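Local atomic coordinates of purine nucleoside phosphorylase YlmD (Geobacillus stearothermophilus, PDB entry 6T1B), a protein that catalyses the phosphorolysis of adenosine, inosine and S-methyl-5'-thioadenosine to the free base and a ribose 1-phosphate, and also deaminates adenosine. Residues Gly38-Ala41 with Ser42-Gly46; Asp55-Asn58 with Asn59-Leu63; Gln86-Thr89 with Lys90-Gly94; Ala142-Trp146 with Arg147-Gly151; Leu219-Ala222 with Asn223-Leu227. One frame throughout, in Å; residues are numbered along the deposited sequence.

Contact 1 of 5, residues Gly38-Ala41 with Ser42-Gly46; sequences GPFA and SLNMG. With NOS (inosine), chain B.
Phe40 and Asn44 meet in a local turn contact within the loop that joins strand 25-29 to helix 53-67. A short 3-10 segment lies at Pro39-Phe40. A cis peptide joins Ala41 to Ser42, and the chain then turns at Leu43, which brings Asn44 beside Phe40. The two side chains lie side by side and point the same way. Their CB atoms are 3.9 Å apart, Phe40 CB to Asn44 CB. The phenyl ring and the amide are turned by only 21° against each other. The amide nitrogen lies obliquely off the ring, with Asn44 ND2 4.0 Å from Phe40 CD2. No hydrogen bond joins the two segments here, and the contact is one of packing. Pro39 CG sits over one face of the Phe40 ring, offset toward its rim.

The polar end of Asn44 works on the following residues. Its CG is anti to the backbone N (chi1 172°), which carries the amide toward Gly46. Gly46 N donates to Asn44 OD1 at 3.0 Å, nearly straight at the hydrogen but from well above the carbonyl plane. Asn44 ND2 returns a weak bond to Gly46 O. Arg263 N also donates to Asn44 OD1, and Asp51 OD2 accepts from ND2, so the buried amide is held by both of its ends. One residue earlier, Leu43 is the centre of an inverse gamma turn, closed by a weak bond from Asn44 N to Ser42 O.

The Asn44-Gly46 unit is an Asx turn. It presents Gly46 to the inosine pocket, with Gly46 CA 3.5 Å from N7 of the purine.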
# COMPACT_ATOMS: atom_id res chain seq x y z
N GLY A 38 17.29 -13.23 10.72
CA GLY A 38 17.89 -12.02 11.25
C GLY A 38 16.91 -10.86 11.23
O GLY A 38 15.74 -10.98 11.63
N PRO A 39 17.35 -9.71 10.74
CA PRO A 39 16.44 -8.55 10.75
C PRO A 39 15.24 -8.74 9.84
O PRO A 39 14.30 -7.94 9.89
CB PRO A 39 17.32 -7.39 10.27
CG PRO A 39 18.39 -8.06 9.46
CD PRO A 39 18.63 -9.41 10.07
N PHE A 40 15.29 -9.72 8.95
CA PHE A 40 14.23 -9.96 7.99
C PHE A 40 13.27 -11.03 8.45
O PHE A 40 12.38 -11.42 7.68
CB PHE A 40 14.85 -10.37 6.65
CG PHE A 40 15.89 -9.40 6.15
CD1 PHE A 40 17.21 -9.79 6.03
CD2 PHE A 40 15.55 -8.10 5.82
CE1 PHE A 40 18.17 -8.88 5.59
CE2 PHE A 40 16.50 -7.19 5.39
CZ PHE A 40 17.81 -7.60 5.26
N ALA A 41 13.41 -11.52 9.69
CA ALA A 41 12.64 -12.66 10.16
C ALA A 41 11.16 -12.31 10.18
O ALA A 41 10.77 -11.34 10.83
CB ALA A 41 13.11 -13.02 11.56
N SER A 42 10.30 -13.10 9.50
CA SER A 42 10.68 -14.20 8.60
C SER A 42 10.04 -14.07 7.20
O SER A 42 10.64 -14.49 6.21
CB SER A 42 10.30 -15.57 9.15
OG SER A 42 8.91 -15.71 9.34
N LEU A 43 8.82 -13.52 7.09
CA LEU A 43 8.14 -13.42 5.80
C LEU A 43 8.46 -12.10 5.10
O LEU A 43 7.60 -11.30 4.76
CB LEU A 43 6.63 -13.61 5.96
CG LEU A 43 5.88 -13.94 4.68
CD1 LEU A 43 6.11 -15.36 4.23
CD2 LEU A 43 4.39 -13.67 4.85
N ASN A 44 9.76 -11.89 4.87
CA ASN A 44 10.20 -10.71 4.16
C ASN A 44 9.87 -10.86 2.68
O ASN A 44 10.36 -11.78 2.02
CB ASN A 44 11.68 -10.48 4.31
CG ASN A 44 12.13 -9.37 3.42
OD1 ASN A 44 11.43 -8.37 3.22
ND2 ASN A 44 13.30 -9.53 2.83
N MET A 45 9.06 -9.94 2.17
CA MET A 45 8.67 -9.96 0.76
C MET A 45 9.50 -9.05 -0.13
O MET A 45 9.28 -9.04 -1.36
CB MET A 45 7.20 -9.58 0.66
CG MET A 45 6.32 -10.45 1.49
SD MET A 45 6.48 -12.20 0.98
CE MET A 45 4.88 -12.86 1.31
N GLY A 46 10.41 -8.26 0.43
CA GLY A 46 11.13 -7.26 -0.33
C GLY A 46 12.41 -7.83 -0.90
O GLY A 46 13.23 -8.39 -0.19
N9 NOS B . 12.01 -2.09 -1.31
C4 NOS B . 11.18 -2.55 -2.26
N3 NOS B . 10.14 -1.92 -3.10
C2 NOS B . 9.44 -2.72 -4.07
N1 NOS B . 9.72 -4.12 -4.24
C6 NOS B . 10.70 -4.77 -3.46
O6 NOS B . 10.88 -5.94 -3.63
C5 NOS B . 11.44 -3.89 -2.42
N7 NOS B . 12.35 -4.22 -1.56
C8 NOS B . 12.72 -3.14 -0.88
C5' NOS B . 8.74 0.45 -0.16
O5' NOS B . 8.07 0.74 1.06
C4' NOS B . 10.22 0.67 -0.04
O4' NOS B . 10.87 -0.62 0.04
C1' NOS B . 11.94 -0.68 -0.88
C2' NOS B . 11.65 0.36 -1.96
O2' NOS B . 12.86 0.85 -2.52
C3' NOS B . 10.89 1.44 -1.18
O3' NOS B . 11.82 2.39 -0.63

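Contact 2 of 5, residues Asp55-Asn58 with Asn59-Leu63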
# COMPACT_ATOMS: atom_id res chain seq x y z
N ASP A 55 15.41 -16.87 -0.21
CA ASP A 55 14.43 -16.82 0.87
C ASP A 55 13.24 -15.95 0.48
O ASP A 55 12.09 -16.32 0.70
CB ASP A 55 15.06 -16.32 2.17
CG ASP A 55 16.07 -17.31 2.78
OD1 ASP A 55 16.90 -16.83 3.59
OD2 ASP A 55 16.05 -18.52 2.47
N VAL A 56 13.52 -14.76 -0.07
CA VAL A 56 12.43 -13.84 -0.43
C VAL A 56 11.51 -14.46 -1.48
O VAL A 56 10.28 -14.40 -1.36
CB VAL A 56 12.98 -12.48 -0.88
CG1 VAL A 56 11.84 -11.58 -1.31
CG2 VAL A 56 13.77 -11.81 0.21
N VAL A 57 12.08 -15.06 -2.53
CA VAL A 57 11.24 -15.70 -3.54
C VAL A 57 10.40 -16.81 -2.91
O VAL A 57 9.22 -16.97 -3.23
CB VAL A 57 12.05 -16.15 -4.76
CG1 VAL A 57 11.20 -16.98 -5.71
CG2 VAL A 57 12.60 -14.93 -5.46
N ASN A 58 10.99 -17.59 -1.99
CA ASN A 58 10.22 -18.65 -1.34
C ASN A 58 9.10 -18.06 -0.47
O ASN A 58 8.00 -18.63 -0.40
CB ASN A 58 11.13 -19.57 -0.54
CG ASN A 58 11.86 -20.55 -1.43
OD1 ASN A 58 11.35 -20.92 -2.50
ND2 ASN A 58 13.03 -21.00 -1.00
N ASN A 59 9.35 -16.92 0.17
CA ASN A 59 8.31 -16.23 0.93
C ASN A 59 7.17 -15.81 0.01
O ASN A 59 5.99 -15.98 0.34
CB ASN A 59 8.87 -15.00 1.64
CG ASN A 59 9.88 -15.36 2.70
OD1 ASN A 59 9.84 -16.47 3.25
ND2 ASN A 59 10.77 -14.43 3.03
N ARG A 60 7.51 -15.28 -1.17
CA ARG A 60 6.48 -14.89 -2.12
C ARG A 60 5.73 -16.11 -2.63
O ARG A 60 4.50 -16.07 -2.76
CB ARG A 60 7.12 -14.11 -3.27
CG ARG A 60 7.67 -12.76 -2.84
CD ARG A 60 8.20 -11.99 -4.05
NE ARG A 60 8.47 -10.62 -3.67
CZ ARG A 60 8.44 -9.58 -4.50
NH1 ARG A 60 8.67 -8.36 -4.02
NH2 ARG A 60 8.20 -9.76 -5.80
N ARG A 61 6.43 -17.21 -2.91
CA ARG A 61 5.76 -18.44 -3.31
C ARG A 61 4.82 -18.93 -2.21
O ARG A 61 3.76 -19.49 -2.50
CB ARG A 61 6.78 -19.53 -3.66
CG ARG A 61 7.55 -19.22 -4.94
CD ARG A 61 8.24 -20.41 -5.53
NE ARG A 61 8.67 -20.14 -6.90
CZ ARG A 61 7.86 -20.00 -7.95
NH1 ARG A 61 8.38 -19.76 -9.15
NH2 ARG A 61 6.55 -20.08 -7.81
N ARG A 62 5.19 -18.72 -0.95
CA ARG A 62 4.34 -19.16 0.16
C ARG A 62 3.03 -18.37 0.18
O ARG A 62 1.95 -18.95 0.26
CB ARG A 62 5.10 -19.00 1.47
CG ARG A 62 4.35 -19.49 2.69
CD ARG A 62 4.29 -20.99 2.72
NE ARG A 62 5.58 -21.55 3.11
CZ ARG A 62 5.94 -22.80 2.88
NH1 ARG A 62 7.13 -23.21 3.30
NH2 ARG A 62 5.14 -23.63 2.22
N LEU A 63 3.11 -17.05 0.04
CA LEU A 63 1.89 -16.24 -0.07
C LEU A 63 1.06 -16.68 -1.27
O LEU A 63 -0.17 -16.81 -1.19
CB LEU A 63 2.21 -14.75 -0.17
CG LEU A 63 0.97 -13.87 -0.38
CD1 LEU A 63 -0.00 -13.99 0.80
CD2 LEU A 63 1.35 -12.41 -0.63
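Val56 and Arg60, one turn apart on helix 53-67, run close together, as do Val57 and Arg61. This is an ordinary alpha-helical i to i+4 arrangement. Both arginines start with CG beside the backbone N (chi1 -68° in Arg60) and then extend from CG to NE. Each stem therefore passes the valine a turn earlier. Val56 CG1 is 4.2 Å from Arg60 NE and stands obliquely to the guanidinium. Val57 CG1 stands obliquely to the Arg61 guanidinium in the same way.

The two polar ends part company. Arg61 NH1 pairs with Glu72. Arg60 turns into the inosine pocket, where its side chain comes about 3 Å from the ligand. Its guanidinium is bound to the carbonyl oxygens of Met45, Gly96 and Ala97, which fix its position beside the base.

Asn59 faces the loop between strand 25-29 and helix 53-67. Its OD1 accepts from Glu35 N, and its ND2 donates to Asn44 O and Ser36 OG. Regular backbone bonds tie the turns together, among them Arg60 N to Val56 O at 2.9 Å. Asn59 N likewise donates to Asp55 O, and Asn59 CG packs against that same oxygen, at 3.1 Å from Asp55 O.

Contact 3 of 5, residues Gln86-Thr89 with Lys90-Gly94; sequences QKVT and KSDRG
Val88 and Thr89 meet OD1 of Asp92 in a tight turn following strand 85-87. Lys87 O, one residue before Val88, is linked to Asp92 OD1 by a water that donates to both; this water lies 2.9 Å from Lys87 O. Val88 comes next. Its side chain slants across that of Asp92, with Val88 CB 3.4 Å from Asp92 OD1, a purely van der Waals approach.

Thr89 carries most of the contact. Thr89 N donates to Asp92 OD1 at 2.9 Å, with a nearly straight 162° at the hydrogen, and meets the anti lone pair of that oxygen. In return, Asp92 N donates to Thr89 O, also at 2.9 Å, from above the carbonyl plane. Thr89 OG1 sits between its own backbone N and carbonyl carbon (chi1 68°). There it accepts from Ser91 N at 3.2 Å, which makes an ST turn at the start of the 3-10 segment 90-92. A second water joins Thr89 OG1 to Asp92 OD1. One carboxylate oxygen thus receives three hydrogen bonds, from Thr89 N and two waters. With an alanine in place of Asp92, Thr89 N would probably lose its acceptor, and the two waters and the turn are likely to be held less firmly.

The turn lies away from the nucleoside site. Strand 85-87 is an outermost strand of its mixed sheet and runs beside strand 109-112, to which Val88 O is still bound through Thr112 OG1. Beyond the turn, Lys90 forms a salt bridge with Glu272, and Arg93 donates to Gly116 O in the loop before strand 118-123.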
# COMPACT_ATOMS: atom_id res chain seq x y z
N GLN A 86 1.07 3.41 -12.98
CA GLN A 86 1.01 2.73 -14.27
C GLN A 86 -0.18 1.78 -14.33
O GLN A 86 -0.37 0.98 -13.40
CB GLN A 86 2.29 1.91 -14.50
CG GLN A 86 2.50 1.48 -15.93
CD GLN A 86 3.23 2.54 -16.72
OE1 GLN A 86 4.45 2.70 -16.60
NE2 GLN A 86 2.50 3.30 -17.51
N LYS A 87 -0.94 1.84 -15.40
CA LYS A 87 -1.94 0.83 -15.69
C LYS A 87 -1.24 -0.41 -16.22
O LYS A 87 -0.36 -0.31 -17.10
CB LYS A 87 -2.90 1.34 -16.76
CG LYS A 87 -3.94 0.32 -17.19
CD LYS A 87 -4.91 0.92 -18.17
CE LYS A 87 -6.02 -0.07 -18.58
NZ LYS A 87 -7.12 0.60 -19.32
N VAL A 88 -1.59 -1.57 -15.68
CA VAL A 88 -1.00 -2.83 -16.13
C VAL A 88 -2.06 -3.83 -16.54
O VAL A 88 -3.24 -3.71 -16.18
CB VAL A 88 -0.08 -3.44 -15.05
CG1 VAL A 88 1.10 -2.51 -14.79
CG2 VAL A 88 -0.86 -3.69 -13.75
N THR A 89 -1.63 -4.84 -17.31
CA THR A 89 -2.50 -5.86 -17.86
C THR A 89 -1.82 -7.22 -17.73
O THR A 89 -0.72 -7.35 -17.19
CB THR A 89 -2.80 -5.60 -19.34
OG1 THR A 89 -1.59 -5.79 -20.10
CG2 THR A 89 -3.35 -4.20 -19.56
N LYS A 90 -2.47 -8.25 -18.26
CA LYS A 90 -1.86 -9.58 -18.21
C LYS A 90 -0.51 -9.62 -18.92
O LYS A 90 0.32 -10.47 -18.57
CB LYS A 90 -2.84 -10.64 -18.71
CG LYS A 90 -3.83 -11.04 -17.60
CD LYS A 90 -5.06 -11.79 -18.10
CE LYS A 90 -4.70 -13.05 -18.84
NZ LYS A 90 -5.82 -14.03 -18.80
N SER A 91 -0.24 -8.69 -19.84
CA SER A 91 1.05 -8.69 -20.51
C SER A 91 2.18 -8.28 -19.57
O SER A 91 3.35 -8.48 -19.92
CB SER A 91 1.04 -7.77 -21.73
OG SER A 91 0.92 -6.41 -21.38
N ASP A 92 1.86 -7.75 -18.40
CA ASP A 92 2.85 -7.33 -17.42
C ASP A 92 3.06 -8.37 -16.33
O ASP A 92 3.91 -8.15 -15.46
CB ASP A 92 2.45 -5.98 -16.81
CG ASP A 92 2.28 -4.91 -17.87
OD1 ASP A 92 1.15 -4.39 -18.02
OD2 ASP A 92 3.26 -4.63 -18.59
N ARG A 93 2.35 -9.49 -16.38
CA ARG A 93 2.47 -10.47 -15.32
C ARG A 93 3.91 -10.96 -15.21
O ARG A 93 4.58 -11.20 -16.23
CB ARG A 93 1.60 -11.69 -15.58
CG ARG A 93 0.11 -11.44 -15.45
CD ARG A 93 -0.59 -12.48 -16.29
NE ARG A 93 -1.75 -13.03 -15.63
CZ ARG A 93 -2.45 -14.05 -16.12
NH1 ARG A 93 -3.51 -14.49 -15.45
NH2 ARG A 93 -2.08 -14.61 -17.26
N GLY A 94 4.35 -11.12 -13.97
CA GLY A 94 5.71 -11.51 -13.68
C GLY A 94 6.69 -10.39 -13.50
O GLY A 94 7.79 -10.62 -12.97
O HOH W 1 2.03 -1.39 -18.37
O HOH W 2 0.08 -3.49 -20.24

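Contact 4 of 5, residues Ala142-Trp146 with Arg147-Gly151; sequences AHAGW and RGTAG. With NOS (inosine), chain B.
Gly145 O is gripped twice by Thr149. Thr149 N reaches it at 2.9 Å, nearly along the C=O axis, and Thr149 OG1 donates at 2.8 Å from above the carbonyl plane. Gly145 is the N-cap residue of helix 146-150, so the two hydrogen bonds secure the first turn. Thr149 OG1 also packs 3.5 Å from Ala144 CB, back on the strand.

On the outer side, Trp146 and Arg147 lie side by side. Trp146 CG is wedged between its own backbone N and carbonyl carbon (chi1 79°), and this swings the indole alongside the next residue. Arg147 CG then stands over the centre of the six-membered ring, 3.6 Å from its centroid, in a CH-pi contact. Farther out, Trp146 CZ2 lies over the guanidinium, 3.5 Å from Arg147 CZ. The two planes are 40° apart, so the groups are not stacked flat.

The next shell fixes these groups. One water accepts from both Gly145 N and Gly148 N, bridging the strand and the helix. Asn223 ND2 of helix 219-229 donates to Thr149 OG1, consistent with the hydroxyl donating to Gly145 O. Helix 189-195 packs on Trp146 through Arg190 and Ser194.

At the other end of the segment, His143 binds the catalytic zinc through NE2, together with His81 and Cys126. Asp108 OD2 holds its ND1 and so orients the imidazole. His143 NE2 is 3.1 Å from O5' of inosine. The whole is a strand-to-helix bend that leaves a metal-binding histidine near the end of strand 138-144, beside the ribose in the zinc-dependent site of this YfiH/LACC1 family enzyme.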
# COMPACT_ATOMS: atom_id res chain seq x y z
N ALA A 142 -1.52 1.78 -4.27
CA ALA A 142 -0.50 2.82 -4.25
C ALA A 142 0.27 2.81 -2.94
O ALA A 142 -0.27 2.45 -1.89
CB ALA A 142 -1.13 4.21 -4.46
N HIS A 143 1.53 3.22 -3.05
CA HIS A 143 2.50 3.30 -1.96
C HIS A 143 2.72 4.78 -1.68
O HIS A 143 3.24 5.51 -2.53
CB HIS A 143 3.78 2.62 -2.45
CG HIS A 143 5.02 2.96 -1.69
ND1 HIS A 143 6.02 3.73 -2.25
CD2 HIS A 143 5.47 2.58 -0.47
CE1 HIS A 143 7.01 3.85 -1.39
NE2 HIS A 143 6.72 3.14 -0.31
N ALA A 144 2.32 5.23 -0.49
CA ALA A 144 2.41 6.64 -0.13
C ALA A 144 3.15 6.84 1.18
O ALA A 144 2.56 6.76 2.26
CB ALA A 144 1.02 7.27 -0.04
N GLY A 145 4.44 7.14 1.10
CA GLY A 145 5.14 7.77 2.20
C GLY A 145 4.95 9.26 2.12
O GLY A 145 4.11 9.77 1.38
N TRP A 146 5.75 10.00 2.90
CA TRP A 146 5.53 11.44 2.90
C TRP A 146 5.76 12.04 1.51
O TRP A 146 5.06 12.98 1.11
CB TRP A 146 6.34 12.15 4.00
CG TRP A 146 7.81 12.38 3.74
CD1 TRP A 146 8.85 11.62 4.16
CD2 TRP A 146 8.39 13.47 3.02
NE1 TRP A 146 10.04 12.15 3.74
CE2 TRP A 146 9.78 13.30 3.05
CE3 TRP A 146 7.86 14.59 2.37
CZ2 TRP A 146 10.65 14.19 2.44
CZ3 TRP A 146 8.73 15.48 1.76
CH2 TRP A 146 10.11 15.27 1.80
N ARG A 147 6.75 11.53 0.77
CA ARG A 147 7.07 12.13 -0.52
C ARG A 147 5.96 11.88 -1.53
O ARG A 147 5.54 12.80 -2.25
CB ARG A 147 8.39 11.58 -1.04
CG ARG A 147 9.57 12.02 -0.25
CD ARG A 147 10.83 11.70 -1.01
NE ARG A 147 11.99 11.86 -0.16
CZ ARG A 147 12.72 12.96 -0.08
NH1 ARG A 147 13.75 12.98 0.75
NH2 ARG A 147 12.43 14.03 -0.81
N GLY A 148 5.47 10.65 -1.59
CA GLY A 148 4.39 10.33 -2.51
C GLY A 148 3.11 11.05 -2.15
O GLY A 148 2.34 11.46 -3.02
N THR A 149 2.86 11.22 -0.85
CA THR A 149 1.71 11.99 -0.40
C THR A 149 1.86 13.46 -0.79
O THR A 149 0.91 14.08 -1.28
CB THR A 149 1.55 11.84 1.12
OG1 THR A 149 1.40 10.45 1.46
CG2 THR A 149 0.31 12.56 1.62
N ALA A 150 3.06 14.01 -0.63
CA ALA A 150 3.31 15.39 -1.05
C ALA A 150 3.14 15.54 -2.55
O ALA A 150 2.76 16.61 -3.04
CB ALA A 150 4.72 15.82 -0.63
N GLY A 151 3.40 14.47 -3.31
CA GLY A 151 3.21 14.41 -4.74
C GLY A 151 1.80 14.14 -5.18
O GLY A 151 1.52 14.18 -6.38
N9 NOS B . 12.01 -2.09 -1.31
C4 NOS B . 11.18 -2.55 -2.26
N3 NOS B . 10.14 -1.92 -3.10
C2 NOS B . 9.44 -2.72 -4.07
N1 NOS B . 9.72 -4.12 -4.24
C6 NOS B . 10.70 -4.77 -3.46
O6 NOS B . 10.88 -5.94 -3.63
C5 NOS B . 11.44 -3.89 -2.42
N7 NOS B . 12.35 -4.22 -1.56
C8 NOS B . 12.72 -3.14 -0.88
C5' NOS B . 8.74 0.45 -0.16
O5' NOS B . 8.07 0.74 1.06
C4' NOS B . 10.22 0.67 -0.04
O4' NOS B . 10.87 -0.62 0.04
C1' NOS B . 11.94 -0.68 -0.88
C2' NOS B . 11.65 0.36 -1.96
O2' NOS B . 12.86 0.85 -2.52
C3' NOS B . 10.89 1.44 -1.18
O3' NOS B . 11.82 2.39 -0.63
O HOH W 3 6.35 8.06 -0.79

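Contact 5 of 5, residues Leu219-Ala222 with Asn223-Leu227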
# COMPACT_ATOMS: atom_id res chain seq x y z
N LEU A 219 -0.09 10.15 8.25
CA LEU A 219 -0.14 10.01 6.80
C LEU A 219 -1.43 9.34 6.34
O LEU A 219 -1.87 9.58 5.21
CB LEU A 219 1.06 9.23 6.27
CG LEU A 219 2.37 10.00 6.13
CD1 LEU A 219 3.44 9.03 5.64
CD2 LEU A 219 2.25 11.19 5.21
N LYS A 220 -2.03 8.49 7.16
CA LYS A 220 -3.30 7.89 6.77
C LYS A 220 -4.33 8.99 6.56
O LYS A 220 -5.02 9.03 5.54
CB LYS A 220 -3.79 6.91 7.83
CG LYS A 220 -2.97 5.66 8.00
CD LYS A 220 -3.60 4.81 9.09
CE LYS A 220 -2.73 3.65 9.44
NZ LYS A 220 -3.19 3.11 10.74
N GLU A 221 -4.44 9.90 7.53
CA GLU A 221 -5.42 10.98 7.43
C GLU A 221 -5.06 11.95 6.32
O GLU A 221 -5.95 12.48 5.65
CB GLU A 221 -5.55 11.69 8.78
CG GLU A 221 -6.47 12.90 8.76
CD GLU A 221 -7.96 12.57 8.66
OE1 GLU A 221 -8.34 11.40 8.44
OE2 GLU A 221 -8.76 13.51 8.83
N ALA A 222 -3.77 12.21 6.11
CA ALA A 222 -3.39 13.08 5.00
C ALA A 222 -3.91 12.52 3.68
O ALA A 222 -4.43 13.26 2.84
CB ALA A 222 -1.88 13.24 4.95
N ASN A 223 -3.76 11.22 3.49
CA ASN A 223 -4.22 10.59 2.25
C ASN A 223 -5.74 10.55 2.19
O ASN A 223 -6.32 10.81 1.14
CB ASN A 223 -3.59 9.22 2.12
CG ASN A 223 -2.21 9.32 1.55
OD1 ASN A 223 -2.06 9.54 0.35
ND2 ASN A 223 -1.20 9.28 2.40
N ARG A 224 -6.41 10.32 3.33
CA ARG A 224 -7.86 10.39 3.34
C ARG A 224 -8.35 11.76 2.90
O ARG A 224 -9.27 11.88 2.10
CB ARG A 224 -8.40 10.05 4.74
CG ARG A 224 -9.90 10.17 4.87
CD ARG A 224 -10.38 9.73 6.25
NE ARG A 224 -11.76 10.15 6.43
CZ ARG A 224 -12.12 11.34 6.89
NH1 ARG A 224 -11.20 12.23 7.26
NH2 ARG A 224 -13.40 11.65 6.99
N LEU A 225 -7.75 12.83 3.45
CA LEU A 225 -8.18 14.18 3.11
C LEU A 225 -7.98 14.45 1.63
O LEU A 225 -8.82 15.09 0.98
CB LEU A 225 -7.43 15.19 3.97
CG LEU A 225 -7.76 15.17 5.47
CD1 LEU A 225 -6.75 16.01 6.24
CD2 LEU A 225 -9.15 15.67 5.72
N GLN A 226 -6.87 13.96 1.07
CA GLN A 226 -6.65 14.13 -0.36
C GLN A 226 -7.71 13.40 -1.18
O GLN A 226 -8.19 13.92 -2.18
CB GLN A 226 -5.26 13.64 -0.77
CG GLN A 226 -4.15 14.60 -0.38
CD GLN A 226 -2.78 14.13 -0.86
OE1 GLN A 226 -2.68 13.22 -1.67
NE2 GLN A 226 -1.73 14.78 -0.38
N LEU A 227 -8.04 12.16 -0.77
CA LEU A 227 -9.04 11.39 -1.51
C LEU A 227 -10.39 12.07 -1.47
O LEU A 227 -11.11 12.10 -2.47
CB LEU A 227 -9.15 9.98 -0.94
CG LEU A 227 -7.93 9.12 -1.21
CD1 LEU A 227 -7.88 7.94 -0.26
CD2 LEU A 227 -7.91 8.61 -2.64
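Glu221 and Arg224 both point CG away from their backbone N, with chi1 175° in the glutamate. Glu221 then bends at chi2 (72°), while Arg224 stays extended from CG to NE. The two chains end side by side on one flank of helix 219-229. Their carboxylate and guanidinium planes are only 11° apart. Arg224 NH1 meets both oxygens of the acid. It donates to Glu221 OE1 at 3.2 Å, on the syn side but tilted from both planes. It also lies 3.2 Å from Glu221 OE2, completing the salt bridge. Leu225 slants past the carboxylate, with its CD2 3.8 Å from Glu221 OE2.

Leu219 O takes two bonds from one residue. Asn223 N reaches it at 3.0 Å and Asn223 ND2 at 2.9 Å, from opposite faces of the carbonyl plane. The second bond lies close to the amide plane and helps to fix how the buried amide is turned.

Arg224 packs on strand 237-239 and Asn223 on strand 127-133. Arg224 NH2 is also hydrogen-bonded to Asn234 OD1. A leucine in place of Glu221 would probably leave the NH1 of Arg224 without its charged mate and the end of that chain freer to turn. The pair is thus an i to i+3 salt bridge of modest directness: its charges probably offset each other within one turn of helix, but both approaches are long for a strong ion pair.

Contacts 1 and 2 touch, and each lends one residue, Gly46 and Arg60 respectively, to the inosine pocket. Arg60 NH1 lies 2.8 Å from Met45 O, and Asn59 ND2 lies 2.9 Å from Asn44 O. Contact 4 reaches the same inosine from the ribose and zinc side, with its centre about 24 Å from that of contact 1. Behind contact 4 stands contact 5, their centres about 10 Å apart. Gln226 NE2 lies 2.9 Å from Thr149 O, joining helix 219-229 to the helix that follows the zinc ligand His143. Contact 3 touches none of the others; its nearest atoms are about 7 Å from contact 2, and it shares a sheet with contact 4.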